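Local coordinates for glypican-1 (Homo sapiens, PDB 4YWT), which carries heparan sulfate chains at the cell surface, binding alpha-4(V) collagen through them and taking part in Schwann cell myelination, at residues R93-Q96 against A97-T101; S230-V233 against R234-Q238; V239-G242 against P243-R247; A383-R386 against D387-D390. The protein carries 3 engineered substitutions. All coordinates share one frame; numbering follows the deposited sequence. Where two conformers were deposited one is given.

How the contacts relate
Contacts 1 and 2 are partly buried turns of two long helices, 70-129 and 204-236, and they pack on each other, Leu95 and Leu99 meeting Val233. Contact 4, at the surface, reaches contact 1 from another direction, where helix 373-387 runs out and Val388 lies on Leu95 and Met98. Contact 3 is also a surface contact; it continues the chain directly from contact 2 but its centre lies about 25 Å from that of contact 1. The chemistry follows place: regular helical bonds and aliphatic packing in contact 1, an added salt bridge in contact 2, a helix start beside a disulfide in contact 3, and calcium coordination in contact 4.

Contact 1 of 4, residues R93-Q96 against A97-T101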
ATOM      1  N   ARG A  93      11.513   4.287   1.299  1.00 47.34           N
ATOM      2  CA  ARG A  93      10.988   5.650   1.267  1.00 47.75           C
ATOM      3  C   ARG A  93      10.235   5.927  -0.028  1.00 45.59           C
ATOM      4  O   ARG A  93       9.176   6.566  -0.016  1.00 44.68           O
ATOM      5  CB  ARG A  93      12.117   6.663   1.449  1.00 51.08           C
ATOM      6  CG  ARG A  93      12.168   7.268   2.840  1.00 60.14           C
ATOM      7  CD  ARG A  93      13.494   7.960   3.109  1.00 69.95           C
ATOM      8  NE  ARG A  93      13.581   8.424   4.491  1.00 76.80           N
ATOM      9  CZ  ARG A  93      14.676   8.931   5.045  1.00 86.06           C
ATOM     10  NH1 ARG A  93      15.793   9.039   4.338  1.00 86.05           N
ATOM     11  NH2 ARG A  93      14.656   9.327   6.311  1.00 88.25           N
ATOM     12  N   VAL A  94      10.779   5.445  -1.143  1.00 39.96           N
ATOM     13  CA  VAL A  94      10.078   5.555  -2.420  1.00 38.16           C
ATOM     14  C   VAL A  94       8.702   4.883  -2.351  1.00 42.75           C
ATOM     15  O   VAL A  94       7.661   5.516  -2.641  1.00 42.96           O
ATOM     16  CB  VAL A  94      10.899   4.934  -3.568  1.00 35.45           C
ATOM     17  CG1 VAL A  94      10.056   4.818  -4.830  1.00 29.98           C
ATOM     18  CG2 VAL A  94      12.151   5.757  -3.829  1.00 32.99           C
ATOM     19  N   LEU A  95       8.692   3.610  -1.947  1.00 40.72           N
ATOM     20  CA  LEU A  95       7.425   2.870  -1.872  1.00 36.86           C
ATOM     21  C   LEU A  95       6.397   3.572  -0.972  1.00 34.04           C
ATOM     22  O   LEU A  95       5.223   3.745  -1.342  1.00 38.08           O
ATOM     23  CB  LEU A  95       7.670   1.446  -1.369  1.00 38.63           C
ATOM     24  CG  LEU A  95       6.427   0.566  -1.211  1.00 33.59           C
ATOM     25  CD1 LEU A  95       5.686   0.438  -2.531  1.00 34.53           C
ATOM     26  CD2 LEU A  95       6.810  -0.803  -0.681  1.00 31.25           C
ATOM     27  N   GLN A  96       6.865   3.985   0.201  1.00 39.02           N
ATOM     28  CA  GLN A  96       6.045   4.667   1.195  1.00 39.48           C
ATOM     29  C   GLN A  96       5.446   5.952   0.633  1.00 40.76           C
ATOM     30  O   GLN A  96       4.268   6.247   0.853  1.00 45.36           O
ATOM     31  CB  GLN A  96       6.884   4.975   2.438  1.00 46.09           C
ATOM     32  CG  GLN A  96       6.101   5.060   3.734  1.00 55.53           C
ATOM     33  CD  GLN A  96       7.001   5.275   4.936  1.00 63.20           C
ATOM     34  OE1 GLN A  96       8.117   4.757   4.989  1.00 63.20           O
ATOM     35  NE2 GLN A  96       6.519   6.039   5.910  1.00 67.82           N
ATOM     36  N   ALA A  97       6.265   6.708  -0.092  1.00 40.90           N
ATOM     37  CA  ALA A  97       5.800   7.926  -0.745  1.00 38.40           C
ATOM     38  C   ALA A  97       4.680   7.610  -1.729  1.00 36.93           C
ATOM     39  O   ALA A  97       3.631   8.276  -1.729  1.00 33.13           O
ATOM     40  CB  ALA A  97       6.950   8.625  -1.456  1.00 35.97           C
ATOM     41  N   MET A  98       4.898   6.587  -2.555  1.00 30.31           N
ATOM     42  CA  MET A  98       3.877   6.179  -3.524  1.00 35.95           C
ATOM     43  C   MET A  98       2.543   5.859  -2.836  1.00 35.00           C
ATOM     44  O   MET A  98       1.489   6.433  -3.178  1.00 34.62           O
ATOM     45  CB  MET A  98       4.361   4.971  -4.332  1.00 31.13           C
ATOM     46  CG  MET A  98       3.489   4.614  -5.535  1.00 33.87           C
ATOM     47  SD  MET A  98       2.055   3.583  -5.144  1.00 48.46           S
ATOM     48  CE  MET A  98       2.851   2.038  -4.718  1.00 40.39           C
ATOM     49  N   LEU A  99       2.595   4.953  -1.861  1.00 33.75           N
ATOM     50  CA  LEU A  99       1.386   4.553  -1.140  1.00 36.65           C
ATOM     51  C   LEU A  99       0.695   5.744  -0.472  1.00 38.39           C
ATOM     52  O   LEU A  99      -0.535   5.840  -0.475  1.00 33.24           O
ATOM     53  CB  LEU A  99       1.713   3.489  -0.091  1.00 32.62           C
ATOM     54  CG  LEU A  99       2.199   2.135  -0.609  1.00 35.43           C
ATOM     55  CD1 LEU A  99       2.607   1.243   0.552  1.00 30.92           C
ATOM     56  CD2 LEU A  99       1.129   1.460  -1.457  1.00 24.16           C
ATOM     57  N   ALA A 100       1.490   6.650   0.091  1.00 39.69           N
ATOM     58  CA  ALA A 100       0.949   7.829   0.762  1.00 30.63           C
ATOM     59  C   ALA A 100       0.193   8.731  -0.211  1.00 38.43           C
ATOM     60  O   ALA A 100      -0.936   9.163   0.070  1.00 37.48           O
ATOM     61  CB  ALA A 100       2.063   8.607   1.444  1.00 30.19           C
ATOM     62  N   THR A 101       0.812   9.012  -1.356  1.00 35.66           N
ATOM     63  CA  THR A 101       0.158   9.847  -2.361  1.00 37.33           C
ATOM     64  C   THR A 101      -1.128   9.191  -2.862  1.00 32.18           C
ATOM     65  O   THR A 101      -2.152   9.867  -3.032  1.00 28.58           O
ATOM     66  CB  THR A 101       1.081  10.144  -3.561  1.00 33.39           C
ATOM     67  OG1 THR A 101       1.440   8.920  -4.212  1.00 43.11           O
ATOM     68  CG2 THR A 101       2.336  10.868  -3.101  1.00 32.96           C
TER
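Leu95 meets two side chains of the following turn. Its CD1 comes within 3.9 Å of Met98 CE, the two chains crossing at a slant, while its CG lies 4.3 Å from Leu99 CD1, a looser touch. Met98 leaves its CB with CG anti to the backbone N (chi1 -170°), then bends at both later torsions, and this fold brings the terminal methyl back to the leucine. Behind the side chains stands the backbone: Leu99 N donates to Leu95 O at 2.9 Å in an almost straight bond, and Met98 N does the same to Val94 O at 3.0 Å. Ala97 N to Arg93 O and Ala100 N to Gln96 O complete four successive bonds of i to i+4 type. One turn on, the hydroxyl of Thr101 turns back on the helix, OG1 giving its proton to Met98 O at 2.7 Å. Further out, Leu95 and Leu99 rest on Val233 of helix 204-236, and Leu95 and Met98 also receive Val388 from the loop after helix 373-387. This is an uninterrupted run of more than two alpha-helical turns within helix 70-129, packed between other parts of the elongated, mainly alpha-helical glypican core.

Contact 2 of 4, residues S230-V233 against R234-Q238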
ATOM      1  N   SER A 230       0.779   1.145   3.823  1.00 32.24           N
ATOM      2  CA  SER A 230       1.689   2.232   4.168  0.60 38.47           C
ATOM      3  C   SER A 230       2.325   2.012   5.541  1.00 35.35           C
ATOM      4  O   SER A 230       3.553   2.088   5.688  1.00 34.89           O
ATOM      5  CB  SER A 230       0.953   3.572   4.131  0.60 39.63           C
ATOM      6  OG  SER A 230       1.852   4.641   3.902  0.60 38.46           O
ATOM      7  N   ASP A 231       1.493   1.731   6.542  1.00 38.31           N
ATOM      8  CA  ASP A 231       1.987   1.507   7.899  1.00 46.12           C
ATOM      9  C   ASP A 231       2.915   0.296   7.982  1.00 41.80           C
ATOM     10  O   ASP A 231       3.922   0.323   8.691  1.00 34.68           O
ATOM     11  CB  ASP A 231       0.819   1.337   8.873  1.00 56.46           C
ATOM     12  CG  ASP A 231       0.144   2.651   9.205  1.00 70.07           C
ATOM     13  OD1 ASP A 231       0.782   3.710   9.020  1.00 74.58           O
ATOM     14  OD2 ASP A 231      -1.021   2.628   9.654  1.00 76.63           O
ATOM     15  N   VAL A 232       2.567  -0.762   7.255  1.00 38.43           N
ATOM     16  CA  VAL A 232       3.380  -1.970   7.218  1.00 38.86           C
ATOM     17  C   VAL A 232       4.761  -1.660   6.665  1.00 39.90           C
ATOM     18  O   VAL A 232       5.764  -2.047   7.257  1.00 39.67           O
ATOM     19  CB  VAL A 232       2.725  -3.081   6.370  1.00 38.89           C
ATOM     20  CG1 VAL A 232       3.741  -4.164   6.030  1.00 26.34           C
ATOM     21  CG2 VAL A 232       1.535  -3.680   7.105  1.00 32.89           C
ATOM     22  N   VAL A 233       4.817  -0.950   5.540  1.00 37.17           N
ATOM     23  CA  VAL A 233       6.109  -0.574   4.970  1.00 34.21           C
ATOM     24  C   VAL A 233       6.912   0.287   5.949  1.00 33.80           C
ATOM     25  O   VAL A 233       8.096   0.022   6.205  1.00 33.71           O
ATOM     26  CB  VAL A 233       5.941   0.183   3.641  1.00 34.01           C
ATOM     27  CG1 VAL A 233       7.287   0.703   3.147  1.00 33.32           C
ATOM     28  CG2 VAL A 233       5.298  -0.720   2.602  1.00 35.47           C
ATOM     29  N   ARG A 234       6.254   1.303   6.506  1.00 35.40           N
ATOM     30  CA  ARG A 234       6.895   2.201   7.465  1.00 31.73           C
ATOM     31  C   ARG A 234       7.489   1.458   8.664  1.00 38.29           C
ATOM     32  O   ARG A 234       8.564   1.806   9.151  1.00 38.71           O
ATOM     33  CB  ARG A 234       5.896   3.253   7.955  1.00 40.17           C
ATOM     34  CG  ARG A 234       6.432   4.157   9.056  1.00 47.71           C
ATOM     35  CD  ARG A 234       5.370   5.124   9.558  1.00 59.11           C
ATOM     36  NE  ARG A 234       4.161   4.437  10.005  1.00 63.17           N
ATOM     37  CZ  ARG A 234       4.004   3.907  11.213  1.00 68.76           C
ATOM     38  NH1 ARG A 234       4.981   3.980  12.105  1.00 71.71           N
ATOM     39  NH2 ARG A 234       2.867   3.302  11.529  1.00 70.11           N
ATOM     40  N   LYS A 235       6.788   0.429   9.132  1.00 29.84           N
ATOM     41  CA  LYS A 235       7.224  -0.316  10.308  1.00 41.78           C
ATOM     42  C   LYS A 235       8.323  -1.324   9.977  1.00 41.27           C
ATOM     43  O   LYS A 235       9.283  -1.481  10.734  1.00 42.19           O
ATOM     44  CB  LYS A 235       6.031  -1.026  10.950  1.00 41.72           C
ATOM     45  CG  LYS A 235       5.084  -0.081  11.672  1.00 43.14           C
ATOM     46  CD  LYS A 235       3.775  -0.759  12.026  1.00 46.30           C
ATOM     47  CE  LYS A 235       2.826   0.213  12.710  1.00 49.92           C
ATOM     48  NZ  LYS A 235       1.401  -0.182  12.545  1.00 49.54           N
ATOM     49  N   VAL A 236       8.176  -2.001   8.842  1.00 36.22           N
ATOM     50  CA  VAL A 236       9.156  -2.981   8.385  1.00 38.58           C
ATOM     51  C   VAL A 236      10.492  -2.310   8.085  1.00 41.83           C
ATOM     52  O   VAL A 236      11.554  -2.884   8.335  1.00 39.37           O
ATOM     53  CB  VAL A 236       8.652  -3.732   7.132  1.00 41.54           C
ATOM     54  CG1 VAL A 236       9.780  -4.504   6.462  1.00 38.85           C
ATOM     55  CG2 VAL A 236       7.512  -4.666   7.506  1.00 37.84           C
ATOM     56  N   ALA A 237      10.435  -1.081   7.576  1.00 44.61           N
ATOM     57  CA  ALA A 237      11.648  -0.326   7.262  1.00 46.04           C
ATOM     58  C   ALA A 237      12.588  -0.185   8.463  1.00 50.47           C
ATOM     59  O   ALA A 237      13.792   0.013   8.295  1.00 60.19           O
ATOM     60  CB  ALA A 237      11.282   1.049   6.728  1.00 35.19           C
ATOM     61  N   GLN A 238      12.039  -0.296   9.668  1.00 55.27           N
ATOM     62  CA  GLN A 238      12.821  -0.101  10.885  1.00 58.25           C
ATOM     63  C   GLN A 238      13.489  -1.382  11.385  1.00 54.35           C
ATOM     64  O   GLN A 238      14.256  -1.348  12.346  1.00 53.16           O
ATOM     65  CB  GLN A 238      11.938   0.482  11.991  1.00 65.74           C
ATOM     66  CG  GLN A 238      11.379   1.866  11.683  1.00 74.89           C
ATOM     67  CD  GLN A 238      12.443   2.951  11.670  1.00 82.56           C
ATOM     68  OE1 GLN A 238      13.602   2.712  12.014  1.00 87.25           O
ATOM     69  NE2 GLN A 238      12.051   4.154  11.267  1.00 84.84           N
TER
HETATM   70  O   HOH W   1       3.070   5.606   7.328  1.00 55.18           O
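Asp231 O takes one hydrogen bond, from Lys235 N at 2.9 Å with a bent N-H...O angle of 144°, and lies against the side chains of Lys235 and Arg234. Lys235 CG is 3.2 Å from the same Asp231 O as the aliphatic chain runs past. The guanidinium of Arg234 presents one face to this carbonyl oxygen. Arg234 reaches back along the helix because its chain, extended as far as CD, bends at chi3 (55°), which lays the guanidinium beside the Asp231 carboxylate. There Arg234 NH2 donates to Asp231 OD1 at 3.3 Å, a weak bond but also a salt bridge. The two side chains point the same way, yet their planes stand 82° apart, so the carboxylate does not meet the guanidinium as a flat, two-pronged pair. A water takes up part of the difference, accepting weakly from Arg234 NE and donating weakly to Asp231 OD1. Lys235 adds a second positive charge nearby, its NZ 4.7 Å from Asp231 OD2 without touching it.

The apolar flank is made by Val232 and Val236, which lie side by side with CG1 of the first 4.1 Å from CG2 of the second. Val233 and Val236 both pack on Trp392 of helix 391-404, and Val236 also on Ile452 of helix 450-471. The chemistry is thus divided: valines seat the last turns of helix 204-236 among its neighbours, while two cations near Asp231 probably favour its charged form through a pairing that is water-assisted and weak.

Contact 3 of 4, residues V239-G242 against P243-R247; sequences VPLG and PECSR
Leu241 reaches forward from the extended linker to lay CD2 3.7 Å from Cys245 SG. Both first torsions serve this meeting. Leu241 holds CG anti to its carbonyl carbon (chi1 -64°) and stretches onward from there, whereas Cys245 turns SG opposite its own backbone N (chi1 -176°). The sulfur is not a thiol: it is bonded to Cys278 SG, so the leucine methyl packs against one end of a disulfide. Leu241 also lies on His81, Leu84 and Glu85 of helix 70-129 and on Leu279.

Between these two side chains the chain changes from loop to helix. Gly242 is the N-cap residue and Pro243 the first residue of helix 243-253, a position that suits proline because the opening turn of a helix asks for no N-H donor there. The first bond of the helix runs from Ser246 N to Gly242 O, 2.9 Å long and bent to 149° at the hydrogen, and Arg247 N follows with Pro243 O. Cys245 CB sits 3.5 Å from Gly242 O, and Ser246 CB comes to 3.6 Å from the same Gly242 O, so both CB atoms lie close to the oxygen that receives the bond. The Ser246 side chain touches His81, the helix 70-129 residue that Leu241 also meets.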
ATOM      1  N   VAL A 239      13.195  -2.507  10.739  1.00 48.51           N
ATOM      2  CA  VAL A 239      13.836  -3.769  11.101  1.00 52.63           C
ATOM      3  C   VAL A 239      15.332  -3.710  10.801  1.00 52.91           C
ATOM      4  O   VAL A 239      15.735  -3.538   9.650  1.00 45.95           O
ATOM      5  CB  VAL A 239      13.212  -4.964  10.357  1.00 46.23           C
ATOM      6  CG1 VAL A 239      13.956  -6.246  10.701  1.00 42.85           C
ATOM      7  CG2 VAL A 239      11.737  -5.092  10.707  1.00 45.68           C
ATOM      8  N   PRO A 240      16.162  -3.849  11.846  1.00 60.93           N
ATOM      9  CA  PRO A 240      17.617  -3.711  11.731  1.00 60.38           C
ATOM     10  C   PRO A 240      18.289  -4.900  11.054  1.00 55.80           C
ATOM     11  O   PRO A 240      17.789  -6.023  11.135  1.00 49.74           O
ATOM     12  CB  PRO A 240      18.067  -3.599  13.188  1.00 66.24           C
ATOM     13  CG  PRO A 240      17.057  -4.392  13.936  1.00 67.43           C
ATOM     14  CD  PRO A 240      15.747  -4.160  13.226  1.00 64.11           C
ATOM     15  N   LEU A 241      19.412  -4.644  10.390  1.00 56.26           N
ATOM     16  CA  LEU A 241      20.222  -5.705   9.804  1.00 55.10           C
ATOM     17  C   LEU A 241      21.008  -6.427  10.893  1.00 53.62           C
ATOM     18  O   LEU A 241      21.477  -5.804  11.845  1.00 53.78           O
ATOM     19  CB  LEU A 241      21.172  -5.137   8.748  1.00 55.52           C
ATOM     20  CG  LEU A 241      20.527  -4.507   7.514  1.00 57.91           C
ATOM     21  CD1 LEU A 241      21.511  -3.595   6.800  1.00 54.61           C
ATOM     22  CD2 LEU A 241      20.014  -5.584   6.571  1.00 57.38           C
ATOM     23  N   GLY A 242      21.149  -7.740  10.751  1.00 53.99           N
ATOM     24  CA  GLY A 242      21.844  -8.539  11.744  1.00 53.82           C
ATOM     25  C   GLY A 242      23.355  -8.502  11.601  1.00 55.19           C
ATOM     26  O   GLY A 242      23.876  -7.990  10.610  1.00 55.96           O
ATOM     27  N   PRO A 243      24.069  -9.044  12.600  1.00 54.39           N
ATOM     28  CA  PRO A 243      25.534  -9.138  12.587  1.00 53.26           C
ATOM     29  C   PRO A 243      26.028 -10.039  11.460  1.00 51.40           C
ATOM     30  O   PRO A 243      27.014  -9.718  10.789  1.00 53.48           O
ATOM     31  CB  PRO A 243      25.862  -9.744  13.957  1.00 53.95           C
ATOM     32  CG  PRO A 243      24.651  -9.490  14.797  1.00 55.86           C
ATOM     33  CD  PRO A 243      23.496  -9.565  13.852  1.00 53.62           C
ATOM     34  N   GLU A 244      25.338 -11.159  11.270  1.00 47.20           N
ATOM     35  CA  GLU A 244      25.632 -12.090  10.188  1.00 50.94           C
ATOM     36  C   GLU A 244      25.558 -11.377   8.844  1.00 47.81           C
ATOM     37  O   GLU A 244      26.451 -11.507   8.001  1.00 53.82           O
ATOM     38  CB  GLU A 244      24.653 -13.264  10.221  1.00 55.33           C
ATOM     39  CG  GLU A 244      24.763 -14.122  11.469  1.00 67.11           C
ATOM     40  CD  GLU A 244      26.140 -14.726  11.635  1.00 83.22           C
ATOM     41  OE1 GLU A 244      26.719 -15.164  10.619  1.00 86.69           O
ATOM     42  OE2 GLU A 244      26.648 -14.757  12.777  1.00 87.20           O
ATOM     43  N   CYS A 245      24.483 -10.618   8.663  1.00 45.27           N
ATOM     44  CA  CYS A 245      24.288  -9.834   7.454  1.00 45.29           C
ATOM     45  C   CYS A 245      25.406  -8.817   7.289  1.00 40.65           C
ATOM     46  O   CYS A 245      25.902  -8.612   6.188  1.00 39.25           O
ATOM     47  CB  CYS A 245      22.930  -9.128   7.478  1.00 44.59           C
ATOM     48  SG  CYS A 245      22.539  -8.224   5.961  1.00 72.16           S
ATOM     49  N   SER A 246      25.802  -8.185   8.390  1.00 40.55           N
ATOM     50  CA  SER A 246      26.869  -7.192   8.364  1.00 54.47           C
ATOM     51  C   SER A 246      28.183  -7.800   7.870  1.00 50.38           C
ATOM     52  O   SER A 246      28.836  -7.253   6.976  1.00 50.15           O
ATOM     53  CB  SER A 246      27.059  -6.579   9.753  1.00 52.37           C
ATOM     54  OG  SER A 246      27.889  -5.433   9.697  1.00 59.04           O
ATOM     55  N   ARG A 247      28.559  -8.939   8.448  1.00 46.46           N
ATOM     56  CA  ARG A 247      29.781  -9.631   8.046  1.00 52.27           C
ATOM     57  C   ARG A 247      29.716 -10.092   6.593  1.00 51.63           C
ATOM     58  O   ARG A 247      30.692  -9.971   5.850  1.00 46.27           O
ATOM     59  CB  ARG A 247      30.049 -10.832   8.953  1.00 58.61           C
ATOM     60  CG  ARG A 247      30.409 -10.479  10.385  1.00 67.55           C
ATOM     61  CD  ARG A 247      30.756 -11.725  11.192  1.00 72.52           C
ATOM     62  NE  ARG A 247      29.741 -12.769  11.070  1.00 77.28           N
ATOM     63  CZ  ARG A 247      29.882 -13.866  10.334  1.00 80.82           C
ATOM     64  NH1 ARG A 247      30.997 -14.063   9.645  1.00 81.06           N
ATOM     65  NH2 ARG A 247      28.909 -14.763  10.278  1.00 80.98           N
TER

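Contact 4 of 4, residues A383-R386 against D387-D390. With CA (calcium ion), chain F.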
ATOM      1  N   ALA A 383      -2.029  -0.025 -11.780  1.00 37.34           N
ATOM      2  CA  ALA A 383      -0.688  -0.099 -12.353  1.00 35.63           C
ATOM      3  C   ALA A 383       0.372  -0.095 -11.253  1.00 33.22           C
ATOM      4  O   ALA A 383       1.234  -0.981 -11.198  1.00 33.09           O
ATOM      5  CB  ALA A 383      -0.455   1.051 -13.321  1.00 27.42           C
ATOM      6  N   GLN A 384       0.293   0.895 -10.369  1.00 25.87           N
ATOM      7  CA  GLN A 384       1.267   1.044  -9.290  1.00 25.69           C
ATOM      8  C   GLN A 384       1.273  -0.139  -8.321  1.00 33.69           C
ATOM      9  O   GLN A 384       2.315  -0.482  -7.763  1.00 41.43           O
ATOM     10  CB  GLN A 384       1.011   2.338  -8.516  1.00 34.06           C
ATOM     11  CG  GLN A 384       1.473   3.601  -9.232  1.00 46.58           C
ATOM     12  CD  GLN A 384       2.987   3.713  -9.326  1.00 62.80           C
ATOM     13  OE1 GLN A 384       3.723   2.906  -8.756  1.00 64.37           O
ATOM     14  NE2 GLN A 384       3.458   4.722 -10.050  1.00 66.56           N
ATOM     15  N   LEU A 385       0.114  -0.758  -8.121  1.00 31.01           N
ATOM     16  CA  LEU A 385       0.000  -1.875  -7.190  1.00 36.08           C
ATOM     17  C   LEU A 385       0.486  -3.173  -7.822  1.00 32.68           C
ATOM     18  O   LEU A 385       1.117  -3.992  -7.155  1.00 34.67           O
ATOM     19  CB  LEU A 385      -1.441  -2.030  -6.702  1.00 26.31           C
ATOM     20  CG  LEU A 385      -1.903  -0.964  -5.705  1.00 27.59           C
ATOM     21  CD1 LEU A 385      -3.258  -1.320  -5.117  1.00 24.98           C
ATOM     22  CD2 LEU A 385      -0.867  -0.770  -4.606  1.00 30.51           C
ATOM     23  N   ARG A 386       0.193  -3.361  -9.105  1.00 34.25           N
ATOM     24  CA  ARG A 386       0.731  -4.505  -9.830  1.00 38.48           C
ATOM     25  C   ARG A 386       2.244  -4.376  -9.951  1.00 39.86           C
ATOM     26  O   ARG A 386       2.954  -5.374 -10.064  1.00 34.11           O
ATOM     27  CB  ARG A 386       0.103  -4.630 -11.220  1.00 39.56           C
ATOM     28  CG  ARG A 386      -1.348  -5.079 -11.221  1.00 47.59           C
ATOM     29  CD  ARG A 386      -1.859  -5.269 -12.642  1.00 59.60           C
ATOM     30  NE  ARG A 386      -3.218  -4.759 -12.814  1.00 65.38           N
ATOM     31  CZ  ARG A 386      -4.316  -5.501 -12.715  1.00 68.30           C
ATOM     32  NH1 ARG A 386      -4.223  -6.794 -12.442  1.00 71.40           N
ATOM     33  NH2 ARG A 386      -5.509  -4.948 -12.888  1.00 73.08           N
ATOM     34  N   ASP A 387       2.731  -3.139  -9.918  1.00 40.63           N
ATOM     35  CA  ASP A 387       4.160  -2.881 -10.063  1.00 35.58           C
ATOM     36  C   ASP A 387       4.968  -3.198  -8.800  1.00 34.11           C
ATOM     37  O   ASP A 387       6.149  -3.539  -8.885  1.00 38.98           O
ATOM     38  CB  ASP A 387       4.391  -1.424 -10.462  1.00 41.38           C
ATOM     39  CG  ASP A 387       5.849  -1.126 -10.747  1.00 51.09           C
ATOM     40  OD1 ASP A 387       6.460  -1.864 -11.547  1.00 52.35           O
ATOM     41  OD2 ASP A 387       6.383  -0.157 -10.167  1.00 55.00           O
ATOM     42  N   VAL A 388       4.338  -3.088  -7.634  1.00 32.02           N
ATOM     43  CA  VAL A 388       5.057  -3.260  -6.374  1.00 34.37           C
ATOM     44  C   VAL A 388       4.617  -4.494  -5.581  1.00 33.06           C
ATOM     45  O   VAL A 388       4.925  -4.615  -4.395  1.00 33.35           O
ATOM     46  CB  VAL A 388       4.900  -2.020  -5.468  1.00 25.20           C
ATOM     47  CG1 VAL A 388       5.435  -0.780  -6.168  1.00 25.76           C
ATOM     48  CG2 VAL A 388       3.441  -1.831  -5.063  1.00 24.64           C
ATOM     49  N   GLN A 389       3.909  -5.411  -6.233  1.00 24.90           N
ATOM     50  CA  GLN A 389       3.479  -6.635  -5.567  1.00 29.83           C
ATOM     51  C   GLN A 389       4.665  -7.570  -5.331  1.00 25.16           C
ATOM     52  O   GLN A 389       4.606  -8.453  -4.476  1.00 25.09           O
ATOM     53  CB  GLN A 389       2.399  -7.350  -6.381  1.00 30.95           C
ATOM     54  CG  GLN A 389       2.781  -7.618  -7.825  1.00 39.07           C
ATOM     55  CD  GLN A 389       1.678  -8.308  -8.602  1.00 44.35           C
ATOM     56  OE1 GLN A 389       0.703  -8.787  -8.024  1.00 56.29           O
ATOM     57  NE2 GLN A 389       1.827  -8.362  -9.919  1.00 53.58           N
ATOM     58  N   ASP A 390       5.737  -7.361  -6.090  1.00 25.52           N
ATOM     59  CA  ASP A 390       6.924  -8.209  -6.007  1.00 25.95           C
ATOM     60  C   ASP A 390       7.991  -7.628  -5.090  1.00 26.09           C
ATOM     61  O   ASP A 390       9.088  -8.172  -4.987  1.00 26.51           O
ATOM     62  CB  ASP A 390       7.521  -8.431  -7.402  1.00 39.98           C
ATOM     63  CG  ASP A 390       7.897  -7.124  -8.105  1.00 42.32           C
ATOM     64  OD1 ASP A 390       7.870  -6.048  -7.468  1.00 38.61           O
ATOM     65  OD2 ASP A 390       8.233  -7.174  -9.307  1.00 47.67           O
TER
HETATM   66 CA    CA F 602       8.037  -4.826  -9.481  1.00 47.23          CA
HETATM   67  O   HOH W   2      -0.682  -6.701  -7.418  1.00 39.54           O
HETATM   68  O   HOH W   3       6.072  -5.924 -10.281  1.00 38.19           O
HETATM   69  O   HOH W   4      10.355  -4.552  -8.959  1.00 60.40           O
HETATM   70  O   HOH W   5       8.988  -3.678  -7.611  1.00 56.47           O
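A water bound to a calcium ion donates to Arg386 O at 3.2 Å, and so ties the metal held by Asp387 and Asp390 to the preceding residues, near the end of helix 373-387. Asp387 binds through its backbone oxygen and Asp390 through its carboxylate. Asp387 O is 2.4 Å from the ion, and Asp390 OD1 and OD2 each stand at the same 2.4 Å, a bidentate grip; three waters, the one on Arg386 O among them, complete the six ligand atoms. Asp390 carries its CG between the backbone N and the carbonyl carbon (chi1 58°), a turn that swings both oxygens to the metal. Asp387 OD1, by contrast, stays 3.9 Å from the calcium.

Across the segments the bonding loosens. Asp387 N still donates to Ala383 O at 2.9 Å, but Val388 N divides itself between Gln384 O and Leu385 O in two weak bonds. Val388 CG2 lies 3.2 Å from Gln384 O. The Val388 carbonyl receives Trp289 NE1 from helix 286-299, and Val388 and Gln389 both touch Leu293 of that helix. Gln389 runs along the backbone, CG 3.2 Å from Arg386 O, and a second water donates to Leu385 O and, weakly, to Gln389 OE1. The result is a surface calcium site built from a backbone oxygen and a carboxylate three residues on, in the short turn joining helix 373-387 to helix 391-404.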